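Long-range contact in diguanylate cyclase DosC (Escherichia coli, PDB 4ZVA), which is an oxygen-regulated diguanylate cyclase with a haem-binding globin domain, probably making the second messenger cyclic-di-GMP in response to oxygen: residues A[6-11]-A[74-79]. Numbering follows the deposited sequence.
Sequences EWTGLV and AQVDDV
Trp7, Thr8 and Val11 of the N-terminal helix 2-13 pack in an apolar contact against the loop 74-78 and Val79, the first residue of helix 79-96, where the chain turns out of helix 54-72. No hydrogen bond crosses it; the evidence is van der Waals spacing and 364 Å² of buried surface. Within residues 6-11, Val79 meets Trp7 and Thr8. Its CG1 lies 3.6 Å from Trp7 CB, the two side chains passing in opposite directions, while its CG2 comes to 3.8 Å from Thr8 OG1, crossing at about a right angle. That hydroxyl is hydrogen-bonded to Lys4 O, within its own helix. Trimming Val79 to an alanine removes both methyls and is likely to leave Trp7 CB and Thr8 OG1 without their contacts to them, opening a gap there. The Thr8 methyl, CG2, stands anti to the backbone N and reaches Val76 CG1 at 3.6 Å. One turn on, Val11 lays both methyls against Ala74 O, CG1 at 3.5 Å and CG2 scarcely farther. Val11 CG1 also lies 3.9 Å from Val76 CG2. Gln75 N donates to Asp78 OD2 (3.1 Å, 155° at the hydrogen), consistent with closing the turn, while Asp78 OD1 is salt-bridged to Arg81 in the helix that follows. The Trp7 side chain also touches Leu82, Ile83 and, on helix 125-147, Ile141, and lies about 10 Å from the haem. Such docking of an N-terminal helix onto an interhelical turn belongs here to the all-helical, haem-binding protoglobin-type domain.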
ATOM      1  N   GLU A   6      -5.937  -0.662  15.836  1.00 46.50           N
ATOM      2  CA  GLU A   6      -4.907  -0.217  14.907  1.00 48.27           C
ATOM      3  C   GLU A   6      -5.371   1.011  14.130  1.00 45.14           C
ATOM      4  O   GLU A   6      -4.635   1.989  13.997  1.00 42.42           O
ATOM      5  CB  GLU A   6      -4.541  -1.350  13.946  1.00 46.05           C
ATOM      6  CG  GLU A   6      -3.620  -0.947  12.810  1.00 51.99           C
ATOM      7  CD  GLU A   6      -2.165  -0.884  13.219  1.00 56.03           C
ATOM      8  OE1 GLU A   6      -1.319  -0.588  12.349  1.00 60.52           O
ATOM      9  OE2 GLU A   6      -1.865  -1.136  14.406  1.00 66.58           O
ATOM     10  N   TRP A   7      -6.599   0.959  13.625  1.00 40.75           N
ATOM     11  CA  TRP A   7      -7.166   2.082  12.885  1.00 40.66           C
ATOM     12  C   TRP A   7      -7.328   3.284  13.808  1.00 44.45           C
ATOM     13  O   TRP A   7      -7.010   4.414  13.432  1.00 45.02           O
ATOM     14  CB  TRP A   7      -8.500   1.687  12.252  1.00 41.97           C
ATOM     15  CG  TRP A   7      -8.862   2.502  11.047  1.00 42.25           C
ATOM     16  CD1 TRP A   7      -8.440   3.767  10.752  1.00 40.82           C
ATOM     17  CD2 TRP A   7      -9.675   2.084   9.948  1.00 40.65           C
ATOM     18  NE1 TRP A   7      -8.967   4.172   9.549  1.00 40.27           N
ATOM     19  CE2 TRP A   7      -9.726   3.155   9.033  1.00 39.70           C
ATOM     20  CE3 TRP A   7     -10.376   0.911   9.652  1.00 41.73           C
ATOM     21  CZ2 TRP A   7     -10.449   3.088   7.846  1.00 41.69           C
ATOM     22  CZ3 TRP A   7     -11.092   0.846   8.472  1.00 40.57           C
ATOM     23  CH2 TRP A   7     -11.123   1.927   7.584  1.00 42.56           C
ATOM     24  N   THR A   8      -7.809   3.027  15.020  1.00 42.51           N
ATOM     25  CA  THR A   8      -7.952   4.061  16.039  1.00 42.88           C
ATOM     26  C   THR A   8      -6.612   4.704  16.367  1.00 48.33           C
ATOM     27  O   THR A   8      -6.502   5.928  16.445  1.00 46.26           O
ATOM     28  CB  THR A   8      -8.562   3.495  17.337  1.00 48.27           C
ATOM     29  OG1 THR A   8      -9.906   3.070  17.087  1.00 47.83           O
ATOM     30  CG2 THR A   8      -8.561   4.542  18.438  1.00 44.82           C
ATOM     31  N   GLY A   9      -5.599   3.867  16.571  1.00 45.56           N
ATOM     32  CA  GLY A   9      -4.257   4.340  16.849  1.00 43.25           C
ATOM     33  C   GLY A   9      -3.723   5.231  15.743  1.00 38.24           C
ATOM     34  O   GLY A   9      -3.122   6.267  16.014  1.00 46.76           O
ATOM     35  N   LEU A  10      -3.950   4.826  14.497  1.00 38.47           N
ATOM     36  CA  LEU A  10      -3.497   5.597  13.342  1.00 46.41           C
ATOM     37  C   LEU A  10      -4.071   7.012  13.339  1.00 42.02           C
ATOM     38  O   LEU A  10      -3.351   7.983  13.106  1.00 43.34           O
ATOM     39  CB  LEU A  10      -3.872   4.882  12.043  1.00 43.56           C
ATOM     40  CG  LEU A  10      -3.536   5.641  10.759  1.00 45.39           C
ATOM     41  CD1 LEU A  10      -2.033   5.830  10.623  1.00 50.40           C
ATOM     42  CD2 LEU A  10      -4.103   4.916   9.550  1.00 48.42           C
ATOM     43  N   VAL A  11      -5.366   7.122  13.618  1.00 43.21           N
ATOM     44  CA  VAL A  11      -6.028   8.420  13.674  1.00 39.70           C
ATOM     45  C   VAL A  11      -5.518   9.222  14.867  1.00 47.79           C
ATOM     46  O   VAL A  11      -5.247  10.418  14.758  1.00 48.62           O
ATOM     47  CB  VAL A  11      -7.561   8.267  13.769  1.00 41.79           C
ATOM     48  CG1 VAL A  11      -8.233   9.626  13.943  1.00 40.73           C
ATOM     49  CG2 VAL A  11      -8.102   7.547  12.540  1.00 39.51           C
ATOM     50  N   ALA A  74     -11.393   9.901   8.379  1.00 43.44           N
ATOM     51  CA  ALA A  74     -11.732   9.050   9.518  1.00 40.89           C
ATOM     52  C   ALA A  74     -11.439   9.682  10.873  1.00 39.97           C
ATOM     53  O   ALA A  74     -10.312  10.089  11.155  1.00 42.28           O
ATOM     54  CB  ALA A  74     -10.992   7.730   9.409  1.00 41.94           C
ATOM     55  N   GLN A  75     -12.467   9.759  11.709  1.00 39.21           N
ATOM     56  CA  GLN A  75     -12.289  10.090  13.114  1.00 40.29           C
ATOM     57  C   GLN A  75     -12.287   8.797  13.920  1.00 44.43           C
ATOM     58  O   GLN A  75     -12.703   7.753  13.415  1.00 41.00           O
ATOM     59  CB  GLN A  75     -13.384  11.040  13.596  1.00 47.95           C
ATOM     60  CG  GLN A  75     -13.477  12.315  12.772  1.00 43.37           C
ATOM     61  CD  GLN A  75     -12.127  12.984  12.569  1.00 43.61           C
ATOM     62  OE1 GLN A  75     -11.453  13.358  13.530  1.00 43.31           O
ATOM     63  NE2 GLN A  75     -11.725  13.136  11.310  1.00 42.72           N
ATOM     64  N   VAL A  76     -11.825   8.867  15.164  1.00 45.30           N
ATOM     65  CA  VAL A  76     -11.758   7.690  16.026  1.00 50.17           C
ATOM     66  C   VAL A  76     -13.112   6.997  16.157  1.00 55.29           C
ATOM     67  O   VAL A  76     -13.200   5.771  16.094  1.00 49.18           O
ATOM     68  CB  VAL A  76     -11.238   8.058  17.429  1.00 51.83           C
ATOM     69  CG1 VAL A  76     -11.319   6.863  18.366  1.00 56.12           C
ATOM     70  CG2 VAL A  76      -9.813   8.584  17.345  1.00 50.32           C
ATOM     71  N   ASP A  77     -14.171   7.788  16.296  1.00 48.51           N
ATOM     72  CA  ASP A  77     -15.506   7.236  16.490  1.00 47.42           C
ATOM     73  C   ASP A  77     -16.107   6.718  15.187  1.00 49.34           C
ATOM     74  O   ASP A  77     -17.170   6.097  15.192  1.00 55.47           O
ATOM     75  CB  ASP A  77     -16.427   8.287  17.116  1.00 56.47           C
ATOM     76  CG  ASP A  77     -15.969   8.714  18.500  1.00 64.50           C
ATOM     77  OD1 ASP A  77     -15.384   7.877  19.220  1.00 65.93           O
ATOM     78  OD2 ASP A  77     -16.189   9.888  18.870  1.00 67.36           O
ATOM     79  N   ASP A  78     -15.421   6.968  14.076  1.00 43.61           N
ATOM     80  CA  ASP A  78     -15.879   6.503  12.770  1.00 45.26           C
ATOM     81  C   ASP A  78     -15.350   5.111  12.445  1.00 48.09           C
ATOM     82  O   ASP A  78     -15.894   4.421  11.580  1.00 47.63           O
ATOM     83  CB  ASP A  78     -15.451   7.477  11.669  1.00 53.05           C
ATOM     84  CG  ASP A  78     -16.138   8.824  11.778  1.00 53.80           C
ATOM     85  OD1 ASP A  78     -17.260   8.885  12.326  1.00 54.42           O
ATOM     86  OD2 ASP A  78     -15.550   9.822  11.311  1.00 49.35           O
ATOM     87  N   VAL A  79     -14.287   4.712  13.143  1.00 47.55           N
ATOM     88  CA  VAL A  79     -13.558   3.478  12.845  1.00 47.75           C
ATOM     89  C   VAL A  79     -14.467   2.259  12.775  1.00 47.54           C
ATOM     90  O   VAL A  79     -14.397   1.474  11.828  1.00 47.95           O
ATOM     91  CB  VAL A  79     -12.456   3.211  13.896  1.00 47.25           C
ATOM     92  CG1 VAL A  79     -11.833   1.839  13.684  1.00 47.85           C
ATOM     93  CG2 VAL A  79     -11.392   4.295  13.842  1.00 46.05           C
TER